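Long-range contact in putative efflux transporter (Bacteroides eggerthii, PDB 4L8J), which probably serves as the periplasmic adaptor (membrane-fusion) subunit of an efflux pump: residues A[36-47]-A[146-157]. Numbering follows the deposited sequence.
Sequences KLAFRVSGQIIN and NYQRVNSGEGIV
Gly43 and Val150 form an antiparallel hydrogen-bonded pair in the barrel-sandwich (lipoyl-like) domain of this HlyD-family protein, where two chain segments each pass from sheet to sheet and meet in both. Backbone bonds set the register: Val150 N to Gly43 O is 2.8 Å and nearly straight at 177°, and Ile45 N donates to Gln148 O. In the other sheet Leu37 N meets Val157 O at 2.9 Å, while Gly153 N, in the type II turn from Asn151 to Glu154, reaches Phe39 O.

Apolar groups fill the space between the sheets. Ile45 CD1 and Ile156 CD1 meet tip to tip at 3.9 Å; Ile156 CD1 also lies at the edge of the Phe39 ring, in its plane, and Phe39 and Ile156 both touch Leu131.

Polar groups border this core. Gln44 sets one corner of its amide over the centre of one guanidinium face of Arg149, the planes 34° apart. Replacement by an alanine would probably remove that contact and leave the guanidinium freer to turn. Lys36, bent at chi3 (78°), curls past Gly155 to place NZ 2.9 Å from Gly153 O. One water accepts from Phe39 N and donates to Asn151 O and, at 2.6 Å, to Glu154 O.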
loop_
_atom_site.group_PDB
_atom_site.type_symbol
_atom_site.label_atom_id
_atom_site.label_comp_id
_atom_site.label_asym_id
_atom_site.label_seq_id
_atom_site.Cartn_x
_atom_site.Cartn_y
_atom_site.Cartn_z
ATOM N N LYS A 36 -0.318 19.070 57.640
ATOM C CA LYS A 36 -0.086 19.123 59.078
ATOM C C LYS A 36 -1.431 19.368 59.739
ATOM O O LYS A 36 -2.111 20.335 59.396
ATOM C CB LYS A 36 0.931 20.217 59.428
ATOM C CG LYS A 36 1.500 20.111 60.847
ATOM C CD LYS A 36 2.084 21.435 61.354
ATOM C CE LYS A 36 1.023 22.404 61.820
ATOM N NZ LYS A 36 1.567 23.775 61.989
ATOM N N LEU A 37 -1.872 18.432 60.580
ATOM C CA LEU A 37 -3.153 18.543 61.273
ATOM C C LEU A 37 -2.934 19.129 62.624
ATOM O O LEU A 37 -1.990 18.758 63.313
ATOM C CB LEU A 37 -3.868 17.192 61.398
ATOM C CG LEU A 37 -4.539 16.631 60.156
ATOM C CD1 LEU A 37 -5.405 15.445 60.527
ATOM C CD2 LEU A 37 -5.392 17.689 59.458
ATOM N N ALA A 38 -3.783 20.071 63.005
ATOM C CA ALA A 38 -3.638 20.700 64.304
ATOM C C ALA A 38 -4.982 21.067 64.882
ATOM O O ALA A 38 -5.942 21.273 64.124
ATOM C CB ALA A 38 -2.776 21.944 64.170
ATOM N N PHE A 39 -5.055 21.137 66.222
ATOM C CA PHE A 39 -6.263 21.571 66.926
ATOM C C PHE A 39 -6.451 23.090 66.714
ATOM O O PHE A 39 -5.466 23.808 66.487
ATOM C CB PHE A 39 -6.171 21.249 68.437
ATOM C CG PHE A 39 -6.381 19.803 68.822
ATOM C CD1 PHE A 39 -7.652 19.319 69.107
ATOM C CD2 PHE A 39 -5.303 18.937 68.943
ATOM C CE1 PHE A 39 -7.843 17.987 69.491
ATOM C CE2 PHE A 39 -5.493 17.604 69.334
ATOM C CZ PHE A 39 -6.766 17.137 69.591
ATOM N N ARG A 40 -7.700 23.572 66.764
ATOM C CA ARG A 40 -7.960 25.005 66.625
ATOM C C ARG A 40 -8.062 25.634 68.036
ATOM O O ARG A 40 -8.261 26.845 68.172
ATOM C CB ARG A 40 -9.223 25.265 65.781
ATOM C CG ARG A 40 -9.076 24.826 64.314
ATOM C CD ARG A 40 -10.381 24.948 63.553
ATOM N NE ARG A 40 -10.309 24.270 62.256
ATOM C CZ ARG A 40 -11.366 23.895 61.538
ATOM N NH1 ARG A 40 -12.596 24.118 61.986
ATOM N NH2 ARG A 40 -11.199 23.282 60.372
ATOM N N VAL A 41 -7.934 24.784 69.075
ATOM C CA VAL A 41 -7.991 25.135 70.503
ATOM C C VAL A 41 -6.753 24.581 71.187
ATOM O O VAL A 41 -6.100 23.706 70.633
ATOM C CB VAL A 41 -9.294 24.669 71.219
ATOM C CG1 VAL A 41 -10.485 25.512 70.795
ATOM C CG2 VAL A 41 -9.577 23.185 71.007
ATOM N N SER A 42 -6.439 25.077 72.385
ATOM C CA SER A 42 -5.315 24.613 73.194
ATOM C C SER A 42 -5.831 23.683 74.279
ATOM O O SER A 42 -6.957 23.853 74.760
ATOM C CB SER A 42 -4.571 25.797 73.812
ATOM O OG SER A 42 -4.020 26.643 72.814
ATOM N N GLY A 43 -5.025 22.700 74.647
ATOM C CA GLY A 43 -5.426 21.769 75.688
ATOM C C GLY A 43 -4.518 20.580 75.836
ATOM O O GLY A 43 -3.455 20.521 75.216
ATOM N N GLN A 44 -4.931 19.637 76.684
ATOM C CA GLN A 44 -4.193 18.405 76.919
ATOM C C GLN A 44 -4.813 17.238 76.114
ATOM O O GLN A 44 -5.976 16.885 76.339
ATOM C CB GLN A 44 -4.158 18.073 78.428
ATOM C CG GLN A 44 -3.605 16.672 78.735
ATOM C CD GLN A 44 -3.293 16.446 80.190
ATOM O OE1 GLN A 44 -2.122 16.328 80.566
ATOM N NE2 GLN A 44 -4.329 16.328 81.038
ATOM N N ILE A 45 -4.017 16.604 75.234
ATOM C CA ILE A 45 -4.470 15.422 74.477
ATOM C C ILE A 45 -4.818 14.331 75.488
ATOM O O ILE A 45 -4.056 14.116 76.417
ATOM C CB ILE A 45 -3.405 14.959 73.436
ATOM C CG1 ILE A 45 -3.283 16.004 72.300
ATOM C CG2 ILE A 45 -3.751 13.569 72.844
ATOM C CD1 ILE A 45 -1.990 16.007 71.600
ATOM N N ILE A 46 -6.004 13.729 75.382
ATOM C CA ILE A 46 -6.422 12.639 76.278
ATOM C C ILE A 46 -6.710 11.379 75.449
ATOM O O ILE A 46 -6.967 10.309 76.001
ATOM C CB ILE A 46 -7.617 13.015 77.163
ATOM C CG1 ILE A 46 -8.823 13.513 76.314
ATOM C CG2 ILE A 46 -7.175 13.993 78.282
ATOM C CD1 ILE A 46 -10.222 13.329 76.983
ATOM N N ASN A 47 -6.721 11.533 74.116
ATOM C CA ASN A 47 -6.943 10.418 73.206
ATOM C C ASN A 47 -6.168 10.657 71.916
ATOM O O ASN A 47 -6.259 11.727 71.329
ATOM C CB ASN A 47 -8.440 10.199 72.938
ATOM C CG ASN A 47 -8.763 8.866 72.299
ATOM O OD1 ASN A 47 -7.910 8.017 72.118
ATOM N ND2 ASN A 47 -10.006 8.646 71.935
ATOM N N ASN A 146 0.120 10.937 73.819
ATOM C CA ASN A 146 -1.106 11.088 74.595
ATOM C C ASN A 146 -0.767 11.701 75.960
ATOM O O ASN A 146 0.354 11.545 76.434
ATOM C CB ASN A 146 -1.857 9.765 74.734
ATOM C CG ASN A 146 -3.300 9.929 75.167
ATOM O OD1 ASN A 146 -3.814 11.040 75.244
ATOM N ND2 ASN A 146 -3.999 8.827 75.441
ATOM N N TYR A 147 -1.707 12.479 76.531
ATOM C CA TYR A 147 -1.616 13.227 77.801
ATOM C C TYR A 147 -0.580 14.386 77.704
ATOM O O TYR A 147 -0.260 15.004 78.717
ATOM C CB TYR A 147 -1.406 12.321 79.045
ATOM C CG TYR A 147 -2.595 11.415 79.312
ATOM C CD1 TYR A 147 -3.757 11.909 79.899
ATOM C CD2 TYR A 147 -2.590 10.084 78.899
ATOM C CE1 TYR A 147 -4.867 11.088 80.121
ATOM C CE2 TYR A 147 -3.697 9.255 79.103
ATOM C CZ TYR A 147 -4.831 9.758 79.725
ATOM O OH TYR A 147 -5.916 8.938 79.946
ATOM N N GLN A 148 -0.141 14.732 76.476
ATOM C CA GLN A 148 0.742 15.875 76.200
ATOM C C GLN A 148 -0.125 17.139 75.974
ATOM O O GLN A 148 -1.183 17.070 75.335
ATOM C CB GLN A 148 1.636 15.584 74.975
ATOM C CG GLN A 148 2.416 16.763 74.365
ATOM C CD GLN A 148 3.389 16.340 73.276
ATOM O OE1 GLN A 148 3.710 15.156 73.100
ATOM N NE2 GLN A 148 3.913 17.303 72.530
ATOM N N ARG A 149 0.337 18.286 76.504
ATOM C CA ARG A 149 -0.338 19.581 76.388
ATOM C C ARG A 149 0.131 20.269 75.107
ATOM O O ARG A 149 1.332 20.264 74.804
ATOM C CB ARG A 149 -0.086 20.442 77.646
ATOM C CG ARG A 149 -0.724 19.846 78.901
ATOM C CD ARG A 149 -0.505 20.681 80.154
ATOM N NE ARG A 149 -1.357 20.239 81.263
ATOM C CZ ARG A 149 -0.998 19.342 82.183
ATOM N NH1 ARG A 149 0.202 18.775 82.135
ATOM N NH2 ARG A 149 -1.839 19.005 83.154
ATOM N N VAL A 150 -0.830 20.774 74.308
ATOM C CA VAL A 150 -0.579 21.415 73.010
ATOM C C VAL A 150 -1.335 22.743 72.889
ATOM O O VAL A 150 -2.328 22.966 73.588
ATOM C CB VAL A 150 -0.932 20.491 71.793
ATOM C CG1 VAL A 150 -0.040 19.255 71.743
ATOM C CG2 VAL A 150 -2.416 20.106 71.773
ATOM N N ASN A 151 -0.895 23.580 71.933
ATOM C CA ASN A 151 -1.504 24.861 71.586
ATOM C C ASN A 151 -2.216 24.740 70.240
ATOM O O ASN A 151 -2.101 23.706 69.577
ATOM C CB ASN A 151 -0.428 25.964 71.511
ATOM C CG ASN A 151 0.394 26.139 72.763
ATOM O OD1 ASN A 151 -0.127 26.436 73.846
ATOM N ND2 ASN A 151 1.706 25.977 72.633
ATOM N N SER A 152 -2.925 25.797 69.817
ATOM C CA SER A 152 -3.568 25.830 68.507
ATOM C C SER A 152 -2.497 25.902 67.450
ATOM O O SER A 152 -1.450 26.510 67.685
ATOM C CB SER A 152 -4.501 27.030 68.388
ATOM O OG SER A 152 -5.484 26.988 69.405
ATOM N N GLY A 153 -2.728 25.246 66.328
ATOM C CA GLY A 153 -1.768 25.225 65.231
ATOM C C GLY A 153 -0.582 24.305 65.429
ATOM O O GLY A 153 0.174 24.089 64.485
ATOM N N GLU A 154 -0.397 23.751 66.644
ATOM C CA GLU A 154 0.692 22.815 66.934
ATOM C C GLU A 154 0.401 21.481 66.224
ATOM O O GLU A 154 -0.676 20.907 66.422
ATOM C CB GLU A 154 0.844 22.624 68.450
ATOM C CG GLU A 154 2.111 21.895 68.868
ATOM C CD GLU A 154 2.413 21.896 70.356
ATOM O OE1 GLU A 154 1.847 22.743 71.086
ATOM O OE2 GLU A 154 3.255 21.074 70.784
ATOM N N GLY A 155 1.333 21.044 65.374
ATOM C CA GLY A 155 1.214 19.807 64.611
ATOM C C GLY A 155 0.917 18.598 65.477
ATOM O O GLY A 155 1.598 18.375 66.482
ATOM N N ILE A 156 -0.142 17.846 65.124
ATOM C CA ILE A 156 -0.529 16.653 65.881
ATOM C C ILE A 156 -0.082 15.418 65.071
ATOM O O ILE A 156 0.583 14.538 65.607
ATOM C CB ILE A 156 -2.041 16.676 66.227
ATOM C CG1 ILE A 156 -2.444 17.962 67.030
ATOM C CG2 ILE A 156 -2.501 15.384 66.917
ATOM C CD1 ILE A 156 -1.809 18.205 68.428
ATOM N N VAL A 157 -0.449 15.377 63.786
ATOM C CA VAL A 157 -0.063 14.350 62.831
ATOM C C VAL A 157 0.155 14.992 61.454
ATOM O O VAL A 157 -0.361 16.082 61.182
ATOM C CB VAL A 157 -1.063 13.147 62.698
ATOM C CG1 VAL A 157 -1.222 12.349 63.993
ATOM C CG2 VAL A 157 -2.410 13.562 62.089
HETATM O O HOH W 1 -2.749 21.446 67.948
#